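Local coordinates for protein sulfate adenylyltransferase (Allochromatium vinosum, PDB 4DNX) that catalyses the transfer of the adenylyl group of ATP to sulfate, giving adenosine 5'-phosphosulfate and diphosphate, at residues 101-106 / 110-115; 341-346 / 354-359; 236-241 / 385-390; 63-68 / 125-130; 225-230 / 281-286. One frame throughout, in Å; residues are numbered along the deposited sequence.

Overall arrangement
Interactions 1 and 4 belong to the PUA-like region, interactions 2, 3 and 5 to the ATP-sulfurylase region. Interactions 1 and 5 are buried: the first is a hairpin held by backbone hydrogen bonds, the second a strand-to-helix contact in which an arginine grips a histidine, its centre about 6 Å from the centre of the chain. The other three lack hydrogen bonds across their segments. Interaction 2 is a partly buried Met-aromatic cluster, interaction 3 sets a tyrosine against a proline, and interaction 4 is a sparse helix pair at the surface. Strand 223-230 of interaction 5 runs on to the loop and helix of interaction 3, the nearest atoms of the two contacts lying about 6 Å apart.

Interaction 1: residues 101-106 / 110-115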
# COMPACT_ATOMS: atom_id res chain seq x y z
N LEU A 101 -8.19 9.94 19.94
CA LEU A 101 -7.14 10.90 19.52
C LEU A 101 -7.44 11.31 18.07
O LEU A 101 -7.53 10.47 17.20
CB LEU A 101 -5.76 10.25 19.60
CG LEU A 101 -5.33 9.62 20.93
CD1 LEU A 101 -3.91 9.11 20.84
CD2 LEU A 101 -5.52 10.61 22.13
N ARG A 102 -7.60 12.62 17.83
CA ARG A 102 -8.06 13.13 16.53
C ARG A 102 -6.85 13.75 15.80
O ARG A 102 -5.96 14.26 16.45
CB ARG A 102 -9.17 14.14 16.73
CG ARG A 102 -10.52 13.42 17.12
CD ARG A 102 -11.66 14.39 17.30
NE ARG A 102 -12.93 13.65 17.47
CZ ARG A 102 -13.71 13.16 16.49
NH1 ARG A 102 -13.38 13.24 15.18
NH2 ARG A 102 -14.82 12.51 16.83
N ASP A 103 -6.86 13.64 14.48
CA ASP A 103 -5.72 13.97 13.61
C ASP A 103 -5.69 15.50 13.34
O ASP A 103 -6.63 16.04 12.77
CB ASP A 103 -5.91 13.22 12.28
CG ASP A 103 -4.65 13.10 11.49
OD1 ASP A 103 -3.72 13.96 11.61
OD2 ASP A 103 -4.55 12.08 10.73
N PRO A 104 -4.57 16.15 13.67
CA PRO A 104 -4.45 17.59 13.37
C PRO A 104 -4.21 17.90 11.90
O PRO A 104 -4.34 19.08 11.49
CB PRO A 104 -3.23 18.01 14.20
CG PRO A 104 -2.33 16.81 14.19
CD PRO A 104 -3.39 15.66 14.39
N ASN A 105 -3.90 16.88 11.11
CA ASN A 105 -3.44 17.10 9.71
C ASN A 105 -4.41 16.64 8.62
O ASN A 105 -4.04 16.45 7.45
CB ASN A 105 -2.10 16.43 9.51
CG ASN A 105 -0.99 17.04 10.36
OD1 ASN A 105 -0.89 18.29 10.54
ND2 ASN A 105 -0.16 16.17 10.88
N VAL A 106 -5.65 16.39 9.02
CA VAL A 106 -6.74 16.04 8.10
C VAL A 106 -7.94 16.91 8.40
O VAL A 106 -8.36 17.01 9.58
CB VAL A 106 -7.08 14.50 8.19
CG1 VAL A 106 -8.26 14.17 7.24
CG2 VAL A 106 -5.82 13.66 7.87
N PRO A 110 -10.50 13.93 11.89
CA PRO A 110 -11.05 12.56 12.13
C PRO A 110 -10.28 11.79 13.20
O PRO A 110 -9.13 12.11 13.55
CB PRO A 110 -10.80 11.87 10.79
CG PRO A 110 -9.56 12.54 10.24
CD PRO A 110 -9.86 14.02 10.57
N VAL A 111 -10.92 10.76 13.75
CA VAL A 111 -10.22 9.93 14.71
C VAL A 111 -9.08 9.15 14.09
O VAL A 111 -9.25 8.48 13.04
CB VAL A 111 -11.23 8.90 15.33
CG1 VAL A 111 -10.47 7.98 16.31
CG2 VAL A 111 -12.35 9.65 16.08
N LEU A 112 -7.92 9.23 14.74
CA LEU A 112 -6.70 8.51 14.29
C LEU A 112 -6.47 7.23 15.14
O LEU A 112 -6.03 6.19 14.62
CB LEU A 112 -5.48 9.44 14.39
CG LEU A 112 -4.07 8.90 14.15
CD1 LEU A 112 -3.95 8.32 12.75
CD2 LEU A 112 -3.01 9.97 14.38
N ALA A 113 -6.82 7.29 16.43
CA ALA A 113 -6.52 6.16 17.34
C ALA A 113 -7.44 6.27 18.55
O ALA A 113 -8.01 7.33 18.80
CB ALA A 113 -5.05 6.21 17.82
N VAL A 114 -7.60 5.14 19.23
CA VAL A 114 -8.31 5.08 20.51
C VAL A 114 -7.25 4.78 21.58
O VAL A 114 -6.39 3.92 21.38
CB VAL A 114 -9.38 3.96 20.46
CG1 VAL A 114 -10.04 3.78 21.82
CG2 VAL A 114 -10.44 4.29 19.43
N MET A 115 -7.32 5.46 22.72
CA MET A 115 -6.28 5.32 23.73
C MET A 115 -6.91 4.97 25.06
O MET A 115 -7.95 5.54 25.41
CB MET A 115 -5.53 6.65 23.87
CG MET A 115 -4.43 6.62 24.89
SD MET A 115 -3.55 8.23 24.73
CE MET A 115 -2.33 7.98 25.96
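Leu101 and Ala113 form an antiparallel hydrogen-bonded pair beside an extra residue in 110-115, so that Leu112 and Ala113 both face Leu101 in a classic beta bulge. Leu101 N donates to Ala113 O at 2.9 Å. In return Leu101 O receives a strong bond from Leu112 N at 2.8 Å and a weak one from Ala113 N. Past the bulge Asp103 N bonds to Pro110 O at 2.9 Å, and the same oxygen lies 3.3 Å from Arg102 CA in a CA-H...O contact.

Arg102 and Val111 are a non-hydrogen-bonded pair whose side chains diverge at their roots, yet they meet again further out. The arginine chain runs extended from CG to NE and lays its guanidinium against the valine, Val111 CG2 sitting over the centre of one face at 3.8 Å from Arg102 CZ. The nitrogens are engaged as well, NH1 by Asn109 O and NH2 by a salt bridge to Glu29. A leucine in place of this arginine is likely to leave Glu29 without its charged mate and Val111 CG2 without the flat group beneath it. On the sheet face shared with Ala113, Leu101 sets CD1 and CD2 each 4.0 Å from Met115 SD. Near the turn Val106 CG1 touches Pro110 CG at 3.7 Å, while Asp103 OD1 accepts from Asn105 N in an Asx turn and its OD2 is hydrogen-bonded to Ser167 OG.

The hairpin lies within a mixed sheet: strand 98-102 pairs in parallel with 33-35, strand 111-116 runs antiparallel to 155-163, and Leu112 rests on Ala41 and Ala44 of helix 38-48.

Interaction 2: residues 341-346 / 354-359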
# COMPACT_ATOMS: atom_id res chain seq x y z
N ARG A 341 34.00 6.59 -12.73
CA ARG A 341 32.82 6.34 -11.97
C ARG A 341 32.84 7.18 -10.72
O ARG A 341 33.87 7.75 -10.35
CB ARG A 341 32.72 4.86 -11.59
CG ARG A 341 33.88 4.33 -10.78
CD ARG A 341 33.56 2.87 -10.49
NE ARG A 341 33.95 2.48 -9.15
CZ ARG A 341 35.15 2.01 -8.84
NH1 ARG A 341 36.07 1.85 -9.78
NH2 ARG A 341 35.43 1.68 -7.58
N VAL A 342 31.67 7.21 -10.09
CA VAL A 342 31.47 7.91 -8.84
C VAL A 342 32.06 7.08 -7.70
O VAL A 342 31.85 5.87 -7.62
CB VAL A 342 29.99 8.20 -8.66
CG1 VAL A 342 29.75 8.82 -7.29
CG2 VAL A 342 29.52 9.15 -9.78
N VAL A 343 32.85 7.73 -6.85
CA VAL A 343 33.46 7.07 -5.69
C VAL A 343 33.28 7.94 -4.44
O VAL A 343 33.02 9.16 -4.55
CB VAL A 343 34.96 6.77 -5.91
CG1 VAL A 343 35.16 5.75 -7.03
CG2 VAL A 343 35.78 8.05 -6.21
N MET A 344 33.43 7.33 -3.27
CA MET A 344 33.67 8.10 -2.05
C MET A 344 35.13 8.56 -2.06
O MET A 344 36.07 7.77 -2.14
CB MET A 344 33.36 7.26 -0.80
CG MET A 344 31.92 7.40 -0.37
SD MET A 344 31.50 6.28 0.97
CE MET A 344 31.72 4.66 0.25
N MET A 345 35.32 9.87 -1.98
CA MET A 345 36.65 10.46 -2.08
C MET A 345 37.64 9.86 -1.07
O MET A 345 38.80 9.58 -1.40
CB MET A 345 36.55 11.97 -1.94
CG MET A 345 35.61 12.62 -2.96
SD MET A 345 35.82 14.41 -3.04
CE MET A 345 34.68 14.90 -1.77
N ARG A 346 37.14 9.60 0.15
CA ARG A 346 37.94 9.03 1.24
C ARG A 346 38.54 7.66 0.89
O ARG A 346 39.58 7.28 1.42
CB ARG A 346 37.10 8.97 2.55
CG ARG A 346 35.92 8.02 2.51
CD ARG A 346 35.85 7.09 3.74
NE ARG A 346 35.06 5.89 3.45
CZ ARG A 346 33.92 5.54 4.07
NH1 ARG A 346 33.42 6.30 5.04
NH2 ARG A 346 33.29 4.43 3.72
N ASP A 354 42.62 17.21 -8.32
CA ASP A 354 42.38 17.37 -9.75
C ASP A 354 41.87 16.09 -10.45
O ASP A 354 41.42 16.15 -11.60
CB ASP A 354 43.63 17.90 -10.48
CG ASP A 354 44.84 18.06 -9.55
OD1 ASP A 354 44.76 18.89 -8.61
OD2 ASP A 354 45.86 17.38 -9.77
N ASP A 355 41.95 14.94 -9.78
CA ASP A 355 41.45 13.70 -10.38
C ASP A 355 39.94 13.58 -10.22
O ASP A 355 39.34 12.65 -10.76
CB ASP A 355 42.14 12.46 -9.80
CG ASP A 355 43.64 12.40 -10.13
OD1 ASP A 355 44.11 12.99 -11.14
OD2 ASP A 355 44.35 11.72 -9.36
N PHE A 356 39.33 14.50 -9.46
CA PHE A 356 37.88 14.45 -9.22
C PHE A 356 37.13 15.54 -9.96
O PHE A 356 37.64 16.61 -10.17
CB PHE A 356 37.53 14.57 -7.72
CG PHE A 356 38.05 13.45 -6.87
CD1 PHE A 356 37.54 12.16 -6.99
CD2 PHE A 356 39.07 13.69 -5.94
CE1 PHE A 356 38.03 11.11 -6.21
CE2 PHE A 356 39.58 12.65 -5.15
CZ PHE A 356 39.05 11.36 -5.29
N ILE A 357 35.88 15.25 -10.33
CA ILE A 357 34.99 16.30 -10.77
C ILE A 357 33.84 16.27 -9.77
O ILE A 357 33.34 15.20 -9.39
CB ILE A 357 34.45 16.07 -12.21
CG1 ILE A 357 35.58 15.90 -13.22
CG2 ILE A 357 33.57 17.24 -12.64
CD1 ILE A 357 35.08 15.25 -14.51
N GLN A 358 33.45 17.46 -9.34
CA GLN A 358 32.42 17.59 -8.34
C GLN A 358 31.31 18.50 -8.84
O GLN A 358 31.57 19.49 -9.53
CB GLN A 358 33.01 18.16 -7.06
CG GLN A 358 32.97 17.18 -5.89
CD GLN A 358 34.14 17.42 -4.95
OE1 GLN A 358 35.27 17.58 -5.38
NE2 GLN A 358 33.85 17.47 -3.66
N LEU A 359 30.08 18.15 -8.48
CA LEU A 359 28.91 18.96 -8.84
C LEU A 359 27.86 18.74 -7.78
O LEU A 359 27.38 17.63 -7.58
CB LEU A 359 28.35 18.59 -10.22
CG LEU A 359 27.37 19.57 -10.88
CD1 LEU A 359 28.01 20.93 -11.21
CD2 LEU A 359 26.79 18.90 -12.15
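Met345 lies over one face of the Phe356 ring, and Val343 meets that ring at its edge. The methionine covers the face with its chain: CG stands almost directly above the ring centroid at 4.3 Å, a CH-pi contact, and SD follows at 4.5 Å from the same centroid, 14° off the ring normal. CB is nearer the far end of the ring, 4.2 Å from Phe356 CZ. Near the ring plane Val343 CG2 touches Phe356 CE1 at 3.8 Å, the two side chains crossing at about a right angle. The ring is thus limited on a face by sulfur and methylene groups and at an edge by a methyl.

Beyond the ring the methionine bends at its last torsion (chi3 -88°), which carries CE across to the amide of Gln358. CE comes within 3.3 Å of Gln358 NE2, and SD within 3.7 Å of that nitrogen, a van der Waals approach of an exposed amide to the thioether.

In the next shell the ring of His351 meets Phe356 with the planes about 25° apart. Ala334 of strand 333-336 touches both Met345 and Phe356. Backbone bonds from Val343 to Ala334 and from Met345 to Asn332 fix one partner, and those from Asp355 to Lys337 and Ile357 to Tyr335 fix the other.

The segments take in the two outer strands of a small three-stranded antiparallel sheet, 341-344 and 356-357, with 333-336 between them, and the residues just after those strands. Their side chains bridge across the middle strand, and the sulfur over the ring makes this a Met-aromatic contact.

Interaction 3: residues 236-241 / 385-390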
# COMPACT_ATOMS: atom_id res chain seq x y z
N GLY A 236 10.61 24.47 -2.49
CA GLY A 236 11.65 23.87 -3.38
C GLY A 236 11.72 22.34 -3.51
O GLY A 236 12.54 21.81 -4.27
N ASP A 237 10.88 21.61 -2.77
CA ASP A 237 10.82 20.15 -2.92
C ASP A 237 10.14 19.78 -4.26
O ASP A 237 9.33 20.53 -4.80
CB ASP A 237 10.08 19.50 -1.72
CG ASP A 237 11.01 19.20 -0.51
OD1 ASP A 237 12.22 19.49 -0.55
OD2 ASP A 237 10.49 18.65 0.50
N ILE A 238 10.47 18.59 -4.78
CA ILE A 238 9.85 18.08 -6.00
C ILE A 238 8.51 17.42 -5.61
O ILE A 238 8.51 16.54 -4.75
CB ILE A 238 10.80 17.06 -6.71
CG1 ILE A 238 12.12 17.75 -7.13
CG2 ILE A 238 10.18 16.44 -7.93
CD1 ILE A 238 11.93 19.06 -7.87
N PRO A 239 7.40 17.82 -6.23
CA PRO A 239 6.10 17.18 -5.96
C PRO A 239 6.20 15.66 -6.07
O PRO A 239 6.93 15.13 -6.91
CB PRO A 239 5.18 17.73 -7.03
CG PRO A 239 5.78 19.04 -7.38
CD PRO A 239 7.26 18.85 -7.27
N ALA A 240 5.44 14.99 -5.21
CA ALA A 240 5.50 13.54 -5.10
C ALA A 240 5.43 12.75 -6.42
O ALA A 240 6.27 11.83 -6.61
CB ALA A 240 4.42 13.04 -4.12
N PRO A 241 4.49 13.04 -7.32
CA PRO A 241 4.43 12.26 -8.57
C PRO A 241 5.72 12.35 -9.38
O PRO A 241 6.15 11.36 -10.01
CB PRO A 241 3.29 12.92 -9.36
CG PRO A 241 2.48 13.60 -8.37
CD PRO A 241 3.38 14.02 -7.27
N GLN A 385 15.37 14.25 -17.77
CA GLN A 385 14.25 14.66 -18.62
C GLN A 385 12.95 14.84 -17.80
O GLN A 385 12.20 15.81 -18.02
CB GLN A 385 13.99 13.69 -19.77
CG GLN A 385 13.12 14.28 -20.84
CD GLN A 385 13.81 15.49 -21.49
OE1 GLN A 385 14.96 15.39 -21.94
NE2 GLN A 385 13.14 16.64 -21.49
N ILE A 386 12.71 13.91 -16.88
CA ILE A 386 11.51 13.95 -16.02
C ILE A 386 11.47 15.28 -15.24
O ILE A 386 10.45 16.00 -15.23
CB ILE A 386 11.44 12.75 -15.10
CG1 ILE A 386 11.00 11.52 -15.91
CG2 ILE A 386 10.50 13.00 -13.85
CD1 ILE A 386 11.17 10.23 -15.14
N LEU A 387 12.61 15.62 -14.64
CA LEU A 387 12.73 16.88 -13.88
C LEU A 387 12.65 18.13 -14.79
O LEU A 387 11.97 19.12 -14.46
CB LEU A 387 13.99 16.87 -13.02
CG LEU A 387 13.85 15.81 -11.90
CD1 LEU A 387 15.17 15.53 -11.23
CD2 LEU A 387 12.78 16.27 -10.88
N MET A 388 13.30 18.10 -15.96
CA MET A 388 13.26 19.27 -16.85
C MET A 388 11.86 19.53 -17.35
O MET A 388 11.45 20.68 -17.50
CB MET A 388 14.22 19.11 -18.03
CG MET A 388 15.63 19.33 -17.57
SD MET A 388 16.83 19.33 -18.87
CE MET A 388 16.77 17.58 -19.29
N ASP A 389 11.12 18.44 -17.58
CA ASP A 389 9.76 18.54 -18.09
C ASP A 389 8.89 19.17 -17.02
O ASP A 389 8.07 20.05 -17.34
CB ASP A 389 9.20 17.17 -18.51
CG ASP A 389 9.71 16.72 -19.88
OD1 ASP A 389 10.46 17.45 -20.54
OD2 ASP A 389 9.40 15.57 -20.27
N TYR A 390 9.11 18.76 -15.76
CA TYR A 390 8.42 19.32 -14.62
C TYR A 390 8.71 20.83 -14.51
O TYR A 390 7.77 21.63 -14.48
CB TYR A 390 8.78 18.61 -13.32
CG TYR A 390 8.43 19.43 -12.12
CD1 TYR A 390 7.10 19.68 -11.81
CD2 TYR A 390 9.43 20.01 -11.33
CE1 TYR A 390 6.74 20.47 -10.70
CE2 TYR A 390 9.10 20.80 -10.22
CZ TYR A 390 7.75 21.02 -9.92
OH TYR A 390 7.41 21.78 -8.82
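Tyr390 of helix 381-393 points its ring end at Pro239, the N-cap residue of helix 240-254, so that a helix near the C-terminus packs on the strand-to-helix connection that follows strand 223-230 in the Rossmann-like part of the enzyme.

The tight part is here. The two side chains come from opposite directions, and the pyrrolidine ring meets the phenol obliquely. Pro239 CD lies 3.3 Å from Tyr390 OH and 3.5 Å from Tyr390 CZ, and Pro239 CG reaches Tyr390 CE1 at 3.7 Å. With CG anti to the backbone N (chi1 162°), the tyrosine is sent outward from its helix toward the loop. An alanine in its place is likely to open a gap against Pro239 CD and CG and to remove the contact with Ile238 CD1. The backbone N of Ile238 donates to Asn202 OD1, which anchors the loop, and Pro239 is backed by Asp17 of the second subunit.

Packing slackens beside this pair. Ile238 CD1 stands 4.1 Å from Tyr390 CE2, an oblique approach, and no hydrogen bond ties the two segments together. Further round the helix, its solvent-facing side carries Gln385 and Asp389, which attend to each other: Gln385 NE2 donates to Asp389 OD1 at 3.0 Å, and that oxygen also has Arg392 in a salt bridge.

Leu387, also touching Val242 and Leu368, completes the apolar side; its CD2 meets Ile238 CG2 at 3.9 Å, the side chains crossing at about a right angle.

Interaction 4: residues 63-68 / 125-130; sequences DALSSA and DAQMAL
Leu65 of helix 61-70 reaches across to Gln127 and Leu130 of helix 125-136, a helix-helix contact within the PUA-like domain that lies at the protein surface. The helices are close but thinly joined: the nearest alpha carbons, Leu65 CA and Gln127 CA, are 7.6 Å apart, only about 150 Å² is buried, and no hydrogen bond passes between the segments.

Helix 125-136 opens at Asp125, which is turned to Arg154 in a salt bridge rather than to the neighbouring helix. Two residues on, Gln127 supplies the first touch. Its chain is extended beyond CG, and the amide ends beside the leucine, Gln127 NE2 lying 4.2 Å from Leu65 CD1 in a plain van der Waals contact. At the other end of that amide, OE1 accepts from the backbone N of Ser124, the residue just before the helix, which should steady the group in the first turn. Gln127 also rests on Leu61, the start of the opposing helix. Met128 then leaves its helix away from 63-68 and packs on Asn150 and Arg154.

One turn after Gln127 comes Leu130, with CG anti to the backbone N (chi1 179°), its branched end heading to helix 61-70, where it meets Leu65 and Gln69. The next residue, Met131, packs on Ala64, Leu65 and Ala68, extending the apolar strip along helix 61-70.

Leu65 therefore divides its two methyls between residues one helical turn apart: CD1 goes to the amide of Gln127, and CD2 sits 4.2 Å from Leu130 CD2.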
# COMPACT_ATOMS: atom_id res chain seq x y z
N ASP A 63 9.19 6.92 31.92
CA ASP A 63 9.73 6.31 30.71
C ASP A 63 10.33 7.35 29.75
O ASP A 63 11.36 7.10 29.10
CB ASP A 63 8.65 5.49 29.97
CG ASP A 63 8.36 4.16 30.65
OD1 ASP A 63 9.29 3.60 31.26
OD2 ASP A 63 7.20 3.67 30.57
N ALA A 64 9.65 8.49 29.60
CA ALA A 64 10.18 9.56 28.74
C ALA A 64 11.53 10.09 29.24
O ALA A 64 12.47 10.31 28.43
CB ALA A 64 9.15 10.69 28.55
N LEU A 65 11.65 10.26 30.57
CA LEU A 65 12.93 10.75 31.17
C LEU A 65 14.02 9.71 30.98
O LEU A 65 15.15 10.04 30.62
CB LEU A 65 12.73 11.10 32.65
CG LEU A 65 11.89 12.36 32.80
CD1 LEU A 65 11.23 12.27 34.20
CD2 LEU A 65 12.75 13.62 32.67
N SER A 66 13.64 8.44 31.12
CA SER A 66 14.62 7.36 30.96
C SER A 66 15.06 7.23 29.48
O SER A 66 16.25 7.11 29.20
CB SER A 66 14.06 6.04 31.48
OG SER A 66 15.09 5.05 31.52
N SER A 67 14.10 7.33 28.56
CA SER A 67 14.42 7.26 27.10
C SER A 67 15.35 8.43 26.68
O SER A 67 16.39 8.24 25.99
CB SER A 67 13.10 7.31 26.30
OG SER A 67 13.43 7.09 24.94
N ALA A 68 15.00 9.65 27.13
CA ALA A 68 15.79 10.83 26.80
C ALA A 68 17.23 10.69 27.30
O ALA A 68 18.17 10.99 26.57
CB ALA A 68 15.14 12.10 27.42
N ASP A 125 9.15 22.61 34.07
CA ASP A 125 10.18 23.27 33.27
C ASP A 125 11.49 22.48 33.32
O ASP A 125 12.13 22.29 32.29
CB ASP A 125 10.44 24.71 33.73
CG ASP A 125 9.24 25.63 33.53
OD1 ASP A 125 8.27 25.25 32.85
OD2 ASP A 125 9.28 26.75 34.12
N ALA A 126 11.86 22.02 34.52
CA ALA A 126 13.13 21.31 34.68
C ALA A 126 13.12 19.99 33.93
O ALA A 126 14.12 19.64 33.29
CB ALA A 126 13.45 21.11 36.15
N GLN A 127 12.00 19.26 33.97
CA GLN A 127 11.86 18.00 33.21
C GLN A 127 11.91 18.23 31.70
O GLN A 127 12.57 17.45 30.98
CB GLN A 127 10.57 17.29 33.61
CG GLN A 127 10.63 16.81 35.04
CD GLN A 127 9.30 16.31 35.57
OE1 GLN A 127 8.22 16.83 35.23
NE2 GLN A 127 9.37 15.30 36.41
N MET A 128 11.26 19.30 31.22
CA MET A 128 11.28 19.63 29.78
C MET A 128 12.67 19.96 29.32
O MET A 128 13.10 19.45 28.27
CB MET A 128 10.34 20.78 29.40
CG MET A 128 8.88 20.39 29.33
SD MET A 128 8.43 19.12 28.10
CE MET A 128 8.57 19.97 26.54
N ALA A 129 13.36 20.80 30.08
CA ALA A 129 14.75 21.21 29.76
C ALA A 129 15.68 20.00 29.73
O ALA A 129 16.57 19.93 28.86
CB ALA A 129 15.28 22.27 30.73
N LEU A 130 15.50 19.08 30.68
CA LEU A 130 16.35 17.88 30.75
C LEU A 130 16.13 17.04 29.48
O LEU A 130 17.09 16.65 28.79
CB LEU A 130 16.07 17.06 32.01
CG LEU A 130 16.84 15.75 32.24
CD1 LEU A 130 18.33 15.96 32.12
CD2 LEU A 130 16.50 15.17 33.61

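Interaction 5: residues 225-230 / 281-286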
# COMPACT_ATOMS: atom_id res chain seq x y z
N VAL A 225 16.23 -1.01 -0.03
CA VAL A 225 14.93 -0.41 0.19
C VAL A 225 15.20 1.10 0.19
O VAL A 225 15.98 1.58 1.06
CB VAL A 225 14.33 -0.84 1.55
CG1 VAL A 225 12.96 -0.12 1.72
CG2 VAL A 225 14.11 -2.38 1.58
N ILE A 226 14.55 1.82 -0.73
CA ILE A 226 14.65 3.31 -0.80
C ILE A 226 13.43 3.71 0.02
O ILE A 226 12.29 3.41 -0.36
CB ILE A 226 14.55 3.81 -2.23
CG1 ILE A 226 15.78 3.31 -3.05
CG2 ILE A 226 14.51 5.35 -2.21
CD1 ILE A 226 15.81 3.67 -4.54
N HIS A 227 13.67 4.30 1.18
CA HIS A 227 12.61 4.51 2.19
C HIS A 227 12.38 6.02 2.20
O HIS A 227 13.15 6.77 2.81
CB HIS A 227 13.12 3.96 3.52
CG HIS A 227 12.03 3.59 4.49
ND1 HIS A 227 12.17 3.74 5.86
CD2 HIS A 227 10.78 3.12 4.29
CE1 HIS A 227 11.07 3.33 6.47
NE2 HIS A 227 10.19 2.96 5.54
N MET A 228 11.34 6.46 1.50
CA MET A 228 11.13 7.90 1.26
C MET A 228 10.36 8.53 2.42
O MET A 228 9.40 7.93 2.95
CB MET A 228 10.38 8.14 -0.05
CG MET A 228 11.22 7.76 -1.40
SD MET A 228 10.23 8.01 -2.88
CE MET A 228 8.80 6.92 -2.60
N LEU A 229 10.80 9.71 2.84
CA LEU A 229 10.11 10.37 3.93
C LEU A 229 8.94 11.11 3.28
O LEU A 229 9.14 12.05 2.50
CB LEU A 229 11.07 11.32 4.68
CG LEU A 229 10.38 12.23 5.73
CD1 LEU A 229 9.40 11.44 6.65
CD2 LEU A 229 11.49 12.88 6.51
N LEU A 230 7.71 10.67 3.58
CA LEU A 230 6.50 11.28 3.06
C LEU A 230 6.03 12.39 4.00
O LEU A 230 6.11 12.25 5.22
CB LEU A 230 5.38 10.22 2.99
CG LEU A 230 5.84 9.01 2.17
CD1 LEU A 230 4.80 7.90 2.31
CD2 LEU A 230 6.06 9.35 0.71
N ALA A 281 17.88 3.82 12.69
CA ALA A 281 18.38 2.44 12.70
C ALA A 281 17.37 1.49 13.34
O ALA A 281 17.09 0.38 12.83
CB ALA A 281 19.77 2.36 13.38
N TYR A 282 16.75 1.95 14.42
CA TYR A 282 15.77 1.13 15.13
C TYR A 282 14.61 0.73 14.22
O TYR A 282 14.31 -0.49 14.09
CB TYR A 282 15.26 1.95 16.30
CG TYR A 282 14.31 1.20 17.23
CD1 TYR A 282 12.99 0.97 16.85
CD2 TYR A 282 14.75 0.77 18.46
CE1 TYR A 282 12.12 0.24 17.72
CE2 TYR A 282 13.93 0.07 19.34
CZ TYR A 282 12.60 -0.20 18.95
OH TYR A 282 11.80 -0.91 19.82
N PHE A 283 13.97 1.70 13.56
CA PHE A 283 12.81 1.34 12.75
C PHE A 283 13.15 0.64 11.43
O PHE A 283 12.33 -0.15 10.91
CB PHE A 283 11.74 2.44 12.63
CG PHE A 283 12.12 3.68 11.85
CD1 PHE A 283 12.04 3.71 10.46
CD2 PHE A 283 12.33 4.88 12.55
CE1 PHE A 283 12.31 4.94 9.74
CE2 PHE A 283 12.60 6.10 11.88
CZ PHE A 283 12.57 6.13 10.47
N ARG A 284 14.38 0.85 10.96
CA ARG A 284 14.83 0.14 9.77
C ARG A 284 15.09 -1.32 10.09
O ARG A 284 14.91 -2.20 9.23
CB ARG A 284 16.07 0.82 9.16
CG ARG A 284 15.75 1.80 8.02
CD ARG A 284 14.94 2.89 8.49
NE ARG A 284 14.47 3.91 7.52
CZ ARG A 284 14.80 5.21 7.49
NH1 ARG A 284 15.79 5.71 8.22
NH2 ARG A 284 14.11 6.04 6.69
N GLN A 285 15.55 -1.61 11.30
CA GLN A 285 15.69 -3.04 11.69
C GLN A 285 14.31 -3.65 11.75
O GLN A 285 14.10 -4.79 11.27
CB GLN A 285 16.44 -3.19 13.02
CG GLN A 285 16.63 -4.68 13.40
CD GLN A 285 17.46 -4.90 14.65
OE1 GLN A 285 18.46 -4.20 14.89
NE2 GLN A 285 17.09 -5.92 15.44
N ASN A 286 13.35 -2.92 12.34
CA ASN A 286 11.97 -3.45 12.38
C ASN A 286 11.35 -3.79 11.00
O ASN A 286 10.66 -4.78 10.87
CB ASN A 286 11.04 -2.52 13.18
CG ASN A 286 11.12 -2.80 14.66
OD1 ASN A 286 11.53 -3.88 15.08
ND2 ASN A 286 10.68 -1.84 15.47
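His227 stretches toward Arg284 with its CG anti to the backbone N (chi1 -157°), and the arginine meets it by bending at chi2 (62°), so that the two side chains approach from opposite directions. The guanidinium comes side-on with two nitrogens to a single atom: NE donates to His227 ND1 at 2.8 Å and NH2 to the same His227 ND1 at 3.1 Å. Neither bond is quite straight, as expected when two donors share one acceptor. His227 ND1 lies in the guanidinium plane, whereas the donors are tilted somewhat from the imidazole plane, the two planes standing 69° apart.

Phe283, the residue before Arg284, joins the pair. Its CE1 touches His227 CE1 at 3.9 Å, ring edge to ring edge, and also lies above one face of the guanidinium, offset toward the rim.

All three side chains are buried. Strand 223-230 belongs to the parallel sheet of the Rossmann-like domain, between strands 195-200 and 260-266, and helix 274-287 lies over the face bearing His227; Met228, directed away, packs instead on helix 240-254. Arg284 rests on Ala197 and Tyr265, and its NH2 has a second partner in Gln199 OE1. His227 NE2 is hydrogen-bonded to Tyr51 OH.

Each polar group is thus answered inside the core. Accepting from both arginine nitrogens, ND1 is probably unprotonated; the imidazole is fixed at both nitrogens, and the hold on one histidine couples helix 274-287 to strand 223-230, an inner strand of the sheet.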